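Local atomic coordinates of Endoglucanase(Endo-1,4-beta-glucanase)protein (Pseudomonas stutzeri, PDB entry 6R2J), a protein that probably hydrolyses beta-1,4-glucosidic bonds in cellulose as a family 5 endoglucanase, and binds cellobiose in this crystal. Residues Q92-R103 and G135-H146; W3-L13 and Q50-P58. One frame throughout, in Å; residues are numbered along the deposited sequence. Where two conformers were deposited one is given.

Interaction 1 (Q92-R103 and G135-H146); sequences QKVILDMHNYGR and GLLGYDIMNEPH. With BGC (beta-D-glucopyranose), chain E; TRS (2-amino-2-hydroxymethyl-propane-1,3-diol), chain G.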
# COMPACT_ATOMS: atom_id res chain seq x y z
N GLN A 92 0.48 16.09 1.72
CA GLN A 92 0.37 14.68 1.37
C GLN A 92 -0.81 14.01 2.10
O GLN A 92 -1.27 14.47 3.15
CB GLN A 92 1.67 13.92 1.71
CG GLN A 92 2.87 14.30 0.87
CD GLN A 92 4.21 14.13 1.56
OE1 GLN A 92 4.33 14.13 2.78
NE2 GLN A 92 5.23 14.01 0.75
N LYS A 93 -1.26 12.89 1.54
CA LYS A 93 -2.29 12.07 2.18
C LYS A 93 -1.80 10.62 2.22
O LYS A 93 -1.09 10.15 1.32
CB LYS A 93 -3.64 12.22 1.49
CG LYS A 93 -4.15 13.67 1.49
CD LYS A 93 -5.58 13.79 0.95
CE LYS A 93 -6.01 15.25 0.87
NZ LYS A 93 -7.33 15.48 0.20
N VAL A 94 -2.16 9.93 3.29
CA VAL A 94 -1.53 8.67 3.65
C VAL A 94 -2.54 7.53 3.62
O VAL A 94 -3.67 7.67 4.08
CB VAL A 94 -0.89 8.78 5.05
CG1 VAL A 94 -0.31 7.45 5.51
CG2 VAL A 94 0.17 9.91 5.06
N ILE A 95 -2.09 6.40 3.10
CA ILE A 95 -2.80 5.13 3.20
C ILE A 95 -2.15 4.37 4.35
O ILE A 95 -1.01 3.90 4.24
CB ILE A 95 -2.75 4.35 1.88
CG1 ILE A 95 -3.32 5.22 0.73
CG2 ILE A 95 -3.53 3.00 1.92
CD1 ILE A 95 -3.34 4.56 -0.61
N LEU A 96 -2.88 4.25 5.45
CA LEU A 96 -2.44 3.40 6.55
C LEU A 96 -2.65 1.93 6.18
O LEU A 96 -3.76 1.51 5.86
CB LEU A 96 -3.17 3.73 7.84
CG LEU A 96 -2.85 5.13 8.37
CD1 LEU A 96 -3.59 5.32 9.69
CD2 LEU A 96 -1.37 5.36 8.56
N ASP A 97 -1.58 1.14 6.25
CA ASP A 97 -1.58 -0.23 5.74
C ASP A 97 -1.31 -1.14 6.91
O ASP A 97 -0.19 -1.13 7.45
CB ASP A 97 -0.49 -0.35 4.68
CG ASP A 97 0.07 -1.77 4.52
OD1 ASP A 97 -0.71 -2.78 4.70
OD2 ASP A 97 1.33 -1.81 4.30
N MET A 98 -2.30 -1.94 7.30
CA MET A 98 -2.10 -2.98 8.32
C MET A 98 -1.37 -4.14 7.63
O MET A 98 -1.96 -4.95 6.92
CB MET A 98 -3.41 -3.44 8.94
CG MET A 98 -3.23 -4.59 9.91
SD MET A 98 -4.72 -5.05 10.85
CE MET A 98 -5.03 -3.62 11.89
N HIS A 99 -0.07 -4.22 7.86
CA HIS A 99 0.85 -5.00 7.02
C HIS A 99 0.98 -6.43 7.56
O HIS A 99 2.07 -6.92 7.90
CB HIS A 99 2.19 -4.28 7.04
CG HIS A 99 3.04 -4.51 5.84
ND1 HIS A 99 2.71 -4.03 4.59
CD2 HIS A 99 4.24 -5.12 5.69
CE1 HIS A 99 3.66 -4.34 3.73
NE2 HIS A 99 4.61 -5.00 4.38
N ASN A 100 -0.17 -7.14 7.58
CA ASN A 100 -0.28 -8.33 8.40
C ASN A 100 -0.51 -9.68 7.71
O ASN A 100 -0.60 -10.69 8.40
CB ASN A 100 -1.34 -8.14 9.49
CG ASN A 100 -0.76 -7.61 10.79
OD1 ASN A 100 -0.45 -6.45 10.89
ND2 ASN A 100 -0.61 -8.47 11.77
N TYR A 101 -0.61 -9.73 6.39
CA TYR A 101 -0.55 -11.02 5.67
C TYR A 101 -1.67 -11.99 6.06
O TYR A 101 -1.48 -13.21 5.99
CB TYR A 101 0.81 -11.69 5.90
CG TYR A 101 1.98 -10.85 5.47
CD1 TYR A 101 2.34 -10.76 4.15
CD2 TYR A 101 2.70 -10.13 6.38
CE1 TYR A 101 3.39 -9.96 3.76
CE2 TYR A 101 3.75 -9.33 5.99
CZ TYR A 101 4.09 -9.24 4.68
OH TYR A 101 5.16 -8.43 4.32
N GLY A 102 -2.84 -11.48 6.42
CA GLY A 102 -3.94 -12.31 6.86
C GLY A 102 -3.82 -12.91 8.25
O GLY A 102 -4.58 -13.83 8.58
N ARG A 103 -2.89 -12.41 9.09
CA ARG A 103 -2.55 -13.09 10.33
C ARG A 103 -2.33 -12.11 11.48
O ARG A 103 -1.96 -10.96 11.27
CB ARG A 103 -1.30 -13.96 10.17
CG ARG A 103 -1.46 -15.12 9.18
CD ARG A 103 -0.10 -15.63 8.68
NE ARG A 103 -0.21 -16.95 8.05
CZ ARG A 103 -0.73 -17.15 6.84
NH1 ARG A 103 -1.17 -16.13 6.10
NH2 ARG A 103 -0.82 -18.39 6.36
N GLY A 135 -4.44 14.41 6.83
CA GLY A 135 -3.43 13.65 6.13
C GLY A 135 -3.81 12.22 5.88
O GLY A 135 -2.99 11.45 5.38
N LEU A 136 -5.03 11.83 6.21
CA LEU A 136 -5.46 10.46 5.97
C LEU A 136 -6.19 10.37 4.64
O LEU A 136 -7.19 11.06 4.43
CB LEU A 136 -6.39 9.97 7.08
CG LEU A 136 -6.91 8.54 6.92
CD1 LEU A 136 -5.84 7.49 7.15
CD2 LEU A 136 -8.08 8.37 7.88
N LEU A 137 -5.71 9.50 3.76
CA LEU A 137 -6.45 9.17 2.55
C LEU A 137 -7.32 7.94 2.74
O LEU A 137 -8.43 7.89 2.21
CB LEU A 137 -5.48 8.86 1.41
CG LEU A 137 -6.12 8.64 0.05
CD1 LEU A 137 -6.82 9.87 -0.48
CD2 LEU A 137 -4.96 8.18 -0.90
N GLY A 138 -6.85 6.92 3.45
CA GLY A 138 -7.68 5.75 3.65
C GLY A 138 -6.95 4.63 4.36
O GLY A 138 -5.82 4.78 4.84
N TYR A 139 -7.66 3.50 4.44
CA TYR A 139 -7.25 2.34 5.23
C TYR A 139 -7.03 1.15 4.30
O TYR A 139 -7.99 0.60 3.74
CB TYR A 139 -8.27 1.94 6.30
CG TYR A 139 -8.53 2.98 7.35
CD1 TYR A 139 -7.47 3.62 7.99
CD2 TYR A 139 -9.82 3.31 7.72
CE1 TYR A 139 -7.68 4.55 8.93
CE2 TYR A 139 -10.06 4.27 8.68
CZ TYR A 139 -8.97 4.89 9.29
OH TYR A 139 -9.15 5.87 10.25
N ASP A 140 -5.78 0.71 4.19
CA ASP A 140 -5.42 -0.53 3.52
C ASP A 140 -5.50 -1.57 4.63
O ASP A 140 -4.58 -1.77 5.42
CB ASP A 140 -4.04 -0.35 2.90
CG ASP A 140 -3.63 -1.49 2.00
OD1 ASP A 140 -4.22 -2.60 2.10
OD2 ASP A 140 -2.67 -1.25 1.21
N ILE A 141 -6.69 -2.18 4.74
CA ILE A 141 -7.01 -2.98 5.92
C ILE A 141 -6.17 -4.25 6.04
O ILE A 141 -6.07 -4.82 7.13
CB ILE A 141 -8.52 -3.29 5.97
CG1 ILE A 141 -9.00 -4.09 4.76
CG2 ILE A 141 -9.34 -2.01 6.04
CD1 ILE A 141 -10.39 -4.66 4.90
N MET A 142 -5.53 -4.72 4.97
CA MET A 142 -4.62 -5.86 5.12
C MET A 142 -3.67 -5.92 3.94
O MET A 142 -4.11 -5.95 2.80
CB MET A 142 -5.41 -7.18 5.18
CG MET A 142 -4.58 -8.43 5.44
SD MET A 142 -3.63 -8.28 6.96
CE MET A 142 -4.91 -7.88 8.15
N ASN A 143 -2.39 -6.07 4.23
CA ASN A 143 -1.36 -6.33 3.24
C ASN A 143 -1.23 -7.83 2.91
O ASN A 143 -1.09 -8.68 3.81
CB ASN A 143 -0.01 -5.77 3.74
CG ASN A 143 1.16 -6.03 2.78
OD1 ASN A 143 1.25 -5.37 1.76
ND2 ASN A 143 2.04 -6.98 3.12
N GLU A 144 -1.28 -8.13 1.62
CA GLU A 144 -0.89 -9.43 1.08
C GLU A 144 -1.44 -10.66 1.83
O GLU A 144 -0.66 -11.50 2.28
CB GLU A 144 0.61 -9.52 0.87
CG GLU A 144 1.11 -8.51 -0.19
CD GLU A 144 2.60 -8.61 -0.55
OE1 GLU A 144 3.33 -9.45 0.03
OE2 GLU A 144 3.04 -7.80 -1.41
N PRO A 145 -2.75 -10.81 1.90
CA PRO A 145 -3.31 -12.09 2.35
C PRO A 145 -2.75 -13.24 1.54
O PRO A 145 -2.62 -13.16 0.32
CB PRO A 145 -4.82 -11.95 2.11
CG PRO A 145 -5.04 -10.61 1.55
CD PRO A 145 -3.77 -9.81 1.51
N HIS A 146 -2.42 -14.33 2.23
CA HIS A 146 -2.00 -15.51 1.51
C HIS A 146 -2.28 -16.73 2.35
O HIS A 146 -2.25 -16.66 3.58
CB HIS A 146 -0.50 -15.46 1.19
CG HIS A 146 0.38 -15.51 2.40
ND1 HIS A 146 1.03 -16.65 2.82
CD2 HIS A 146 0.74 -14.54 3.27
CE1 HIS A 146 1.76 -16.38 3.89
NE2 HIS A 146 1.60 -15.11 4.19
C2 BGC E . 3.20 -12.45 -5.23
C3 BGC E . 2.31 -11.26 -5.39
C4 BGC E . 2.92 -10.23 -4.49
C5 BGC E . 4.40 -10.25 -4.32
C6 BGC E . 4.66 -9.07 -3.43
C1 BGC E . 4.71 -12.44 -4.87
O2 BGC E . 2.81 -13.37 -6.32
O3 BGC E . 0.96 -11.53 -5.01
O4 BGC E . 2.29 -9.11 -5.05
O5 BGC E . 4.77 -11.56 -3.67
O6 BGC E . 5.97 -9.27 -2.83
C TRS G . 6.44 -6.81 0.50
C1 TRS G . 5.53 -6.02 1.45
C2 TRS G . 7.51 -5.90 -0.14
C3 TRS G . 7.11 -7.98 1.25
N TRS G . 5.58 -7.30 -0.60
O1 TRS G . 4.18 -6.30 1.16
O2 TRS G . 8.18 -6.56 -1.21
O3 TRS G . 6.12 -8.79 1.87
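I95 and L137 lie side by side at the apolar centre, I95 CG1 3.8 Å from L137 CD2, while CG2 of I95, anti to the backbone N, rests on CB of D140. On the other face L96 crosses L136 at about a right angle and meets the edge of the Y139 ring with its CD1. Branched aliphatics suit this buried parallel pair, 93-98 beside 136-140. A beta bulge interrupts its register: V94 O accepts from L137 N (2.8 Å) and, weakly, from G138 N. M98 SD meets M142 CE, and the bent M142 chain brings its sulfur to G102 N, a weak hydrogen bond.

The C-terminal ends turn polar. The N143 amide stacks on one face of the H99 imidazole, planes 20° apart, and H99 ND1 donates to the syn lone pair of D97 OD2 (2.6 Å). R56 hydrogen-bonds N143 OD1 and forms a salt bridge with D140. N143 ND2 lies over a face of the Y101 ring and donates to O1 of a Tris molecule, probably from the crystallisation liquor, whose O3 bonds Y101 OH and whose N bonds E144 OE2, also held by H206. The R103 guanidinium lies flat on the H146 ring, its NH1 shared between H146 O, almost straight at 2.8 Å, and Y101 O. Backbone pairing and the H99-N143 stack set polar groups at the pocket that includes E144, while R56 probably offsets part of D140's charge beside D97.

Interaction 2 (W3-L13 and Q50-P58); sequences WPVNDEGGLAL and QGIRLIRFP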
# COMPACT_ATOMS: atom_id res chain seq x y z
N TRP A 3 -8.99 12.33 -3.30
CA TRP A 3 -7.66 11.93 -3.70
C TRP A 3 -6.77 13.16 -3.84
O TRP A 3 -7.22 14.19 -4.34
CB TRP A 3 -7.72 11.18 -5.03
CG TRP A 3 -6.56 10.30 -5.20
CD1 TRP A 3 -5.38 10.60 -5.83
CD2 TRP A 3 -6.42 8.97 -4.71
NE1 TRP A 3 -4.52 9.54 -5.73
CE2 TRP A 3 -5.13 8.52 -5.06
CE3 TRP A 3 -7.27 8.11 -3.99
CZ2 TRP A 3 -4.67 7.24 -4.75
CZ3 TRP A 3 -6.81 6.82 -3.69
CH2 TRP A 3 -5.52 6.41 -4.08
N PRO A 4 -5.51 13.08 -3.41
CA PRO A 4 -4.62 14.25 -3.53
C PRO A 4 -4.46 14.64 -5.00
O PRO A 4 -4.54 13.79 -5.89
CB PRO A 4 -3.30 13.78 -2.92
CG PRO A 4 -3.39 12.27 -2.89
CD PRO A 4 -4.85 11.90 -2.80
N VAL A 5 -4.30 15.94 -5.23
CA VAL A 5 -4.22 16.50 -6.57
C VAL A 5 -2.83 17.10 -6.75
O VAL A 5 -2.17 17.49 -5.79
CB VAL A 5 -5.30 17.56 -6.86
CG1 VAL A 5 -6.69 16.96 -6.78
CG2 VAL A 5 -5.14 18.71 -5.90
N ASN A 6 -2.37 17.12 -8.00
CA ASN A 6 -1.13 17.79 -8.36
C ASN A 6 -1.38 19.28 -8.56
O ASN A 6 -2.48 19.71 -8.90
CB ASN A 6 -0.56 17.21 -9.66
CG ASN A 6 -0.06 15.82 -9.50
OD1 ASN A 6 0.14 15.31 -8.40
ND2 ASN A 6 0.14 15.18 -10.62
N ASP A 7 -0.32 20.07 -8.39
CA ASP A 7 -0.45 21.53 -8.50
C ASP A 7 -0.87 21.98 -9.91
O ASP A 7 -1.79 22.80 -10.07
CB ASP A 7 0.86 22.19 -8.06
CG ASP A 7 1.09 22.06 -6.56
OD1 ASP A 7 0.13 21.67 -5.87
OD2 ASP A 7 2.22 22.33 -6.06
N GLU A 8 -0.21 21.48 -10.94
CA GLU A 8 -0.51 21.91 -12.30
C GLU A 8 -1.65 21.12 -12.90
O GLU A 8 -1.79 21.12 -14.13
CB GLU A 8 0.73 21.78 -13.18
CG GLU A 8 1.98 22.47 -12.60
CD GLU A 8 1.73 23.93 -12.21
OE1 GLU A 8 2.24 24.33 -11.15
OE2 GLU A 8 1.04 24.69 -12.93
N GLY A 9 -2.45 20.43 -12.09
CA GLY A 9 -3.57 19.69 -12.61
C GLY A 9 -3.33 18.19 -12.59
O GLY A 9 -2.20 17.71 -12.48
N GLY A 10 -4.41 17.44 -12.68
CA GLY A 10 -4.33 16.00 -12.55
C GLY A 10 -4.36 15.54 -11.09
O GLY A 10 -4.55 16.34 -10.14
N LEU A 11 -4.18 14.22 -10.92
CA LEU A 11 -4.17 13.63 -9.59
C LEU A 11 -2.76 13.21 -9.19
O LEU A 11 -1.91 12.95 -10.04
CB LEU A 11 -5.09 12.41 -9.52
CG LEU A 11 -6.53 12.67 -9.96
CD1 LEU A 11 -7.33 11.37 -9.81
CD2 LEU A 11 -7.16 13.77 -9.16
N ALA A 12 -2.52 13.18 -7.86
CA ALA A 12 -1.29 12.60 -7.30
C ALA A 12 -1.48 11.09 -7.32
O ALA A 12 -1.99 10.50 -6.37
CB ALA A 12 -1.01 13.09 -5.89
N LEU A 13 -1.09 10.46 -8.44
CA LEU A 13 -1.32 9.04 -8.65
C LEU A 13 -0.17 8.19 -8.11
O LEU A 13 -0.42 7.13 -7.54
CB LEU A 13 -1.46 8.74 -10.14
CG LEU A 13 -2.71 9.20 -10.90
CD1 LEU A 13 -2.56 8.72 -12.38
CD2 LEU A 13 -4.02 8.65 -10.30
N GLN A 50 9.83 16.41 -4.31
CA GLN A 50 9.87 15.68 -5.56
C GLN A 50 8.52 15.62 -6.26
O GLN A 50 8.40 14.95 -7.29
CB GLN A 50 10.39 14.27 -5.30
CG GLN A 50 11.72 14.22 -4.55
CD GLN A 50 12.93 14.77 -5.37
OE1 GLN A 50 13.04 14.54 -6.59
NE2 GLN A 50 13.83 15.48 -4.69
N GLY A 51 7.50 16.31 -5.74
CA GLY A 51 6.18 16.30 -6.35
C GLY A 51 5.29 15.16 -5.96
O GLY A 51 4.29 14.89 -6.65
N ILE A 52 5.62 14.44 -4.88
CA ILE A 52 4.90 13.24 -4.46
C ILE A 52 4.00 13.65 -3.32
O ILE A 52 4.47 14.18 -2.30
CB ILE A 52 5.85 12.12 -4.02
CG1 ILE A 52 6.69 11.56 -5.17
CG2 ILE A 52 5.08 10.99 -3.44
CD1 ILE A 52 7.79 10.62 -4.72
N ARG A 53 2.70 13.38 -3.48
CA ARG A 53 1.69 13.71 -2.49
C ARG A 53 0.98 12.48 -1.93
O ARG A 53 0.09 12.62 -1.08
CB ARG A 53 0.65 14.63 -3.12
CG ARG A 53 1.14 16.02 -3.34
CD ARG A 53 -0.06 16.95 -3.58
NE ARG A 53 0.41 18.28 -3.90
CZ ARG A 53 0.36 19.30 -3.07
NH1 ARG A 53 -0.19 19.15 -1.86
NH2 ARG A 53 0.84 20.48 -3.45
N LEU A 54 1.35 11.28 -2.38
CA LEU A 54 0.72 10.04 -1.97
C LEU A 54 1.74 9.18 -1.22
O LEU A 54 2.87 8.98 -1.68
CB LEU A 54 0.19 9.30 -3.20
CG LEU A 54 -0.54 7.97 -3.04
CD1 LEU A 54 -1.88 8.25 -2.36
CD2 LEU A 54 -0.71 7.22 -4.35
N ILE A 55 1.32 8.67 -0.06
CA ILE A 55 2.15 7.85 0.80
C ILE A 55 1.33 6.65 1.26
O ILE A 55 0.19 6.80 1.72
CB ILE A 55 2.64 8.64 2.03
CG1 ILE A 55 3.40 9.89 1.58
CG2 ILE A 55 3.47 7.74 2.95
CD1 ILE A 55 4.79 9.61 1.07
N ARG A 56 1.91 5.46 1.13
CA ARG A 56 1.38 4.26 1.75
C ARG A 56 2.26 3.94 2.95
O ARG A 56 3.49 3.87 2.82
CB ARG A 56 1.34 3.07 0.78
CG ARG A 56 0.85 1.75 1.46
CD ARG A 56 0.62 0.75 0.38
NE ARG A 56 0.12 -0.58 0.75
CZ ARG A 56 0.86 -1.67 0.89
NH1 ARG A 56 2.18 -1.61 0.78
NH2 ARG A 56 0.27 -2.83 1.12
N PHE A 57 1.66 3.76 4.11
CA PHE A 57 2.44 3.60 5.33
C PHE A 57 2.13 2.31 6.06
O PHE A 57 1.11 2.24 6.78
CB PHE A 57 2.25 4.80 6.26
CG PHE A 57 3.20 4.79 7.41
CD1 PHE A 57 4.53 5.13 7.21
CD2 PHE A 57 2.81 4.37 8.66
CE1 PHE A 57 5.46 5.12 8.24
CE2 PHE A 57 3.75 4.31 9.71
CZ PHE A 57 5.07 4.71 9.50
N PRO A 58 2.98 1.28 5.94
CA PRO A 58 2.76 0.03 6.69
C PRO A 58 2.99 0.16 8.20
O PRO A 58 3.92 0.83 8.67
CB PRO A 58 3.75 -0.97 6.05
CG PRO A 58 4.13 -0.36 4.71
CD PRO A 58 4.05 1.14 4.92
O HOH W 1 2.16 13.47 -8.39
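A12 and P4 receive R53 against their small apolar surfaces, but the contact along 50-58 begins earlier, at G51. This glycine closes the preceding helix in a Schellman motif, where its positive phi is readily accommodated; a water 3.1 Å from G51 O and 2.7 Å from N6 OD1 donates to both. R53 follows, partly exposed and well suited to joining greasy and charged neighbours. Its CB packs on A12 CB at 3.6 Å, and the chain, extended from CG to NE, runs past V5 O. In this conformer, one of two deposited, NH2 lies 2.8 Å from D7 OD1 in a salt bridge whose hydrogen bonds are weak, carboxylate and guanidinium planes standing 63° apart; NH1 is taken by G91 O. L54 then turns inward. With CG anti to the backbone N (chi1 -179°), it sends CD1 to W3 CZ2 at 3.8 Å and CD2 against L13 O, crossing the indole obliquely. The indole is itself tied down, W3 NE1 donating to A12 O at 2.8 Å from above the carbonyl plane. Broad tryptophan and compact leucine fill this buried end together with L137. The loop ahead of strand 14-18 thus packs on the start of strand 54-59, at the N-terminal end of the strands of a TIM barrel.

In the fold
Both interactions meet on one parallel barrel sheet, where strands 54-59 and 93-98 are neighbours: I95 N lies 2.7 Å from I55 O, a probable hydrogen bond, and L137 CD2 packs 3.4 Å from L54 CD1. Their centres are about 17 Å apart. Interaction 1 is core, strand paired with strand, and is held mainly by backbone hydrogen bonds before it opens into polar side chains at the ligand pocket. Interaction 2 lies farther out, a loop against a strand start, with side-chain packing, a weakly bonded salt bridge at the surface and a water in place of strand pairing. R56, which does not touch 3-13, belongs to the same strand as L54 and reaches the polar side of interaction 1.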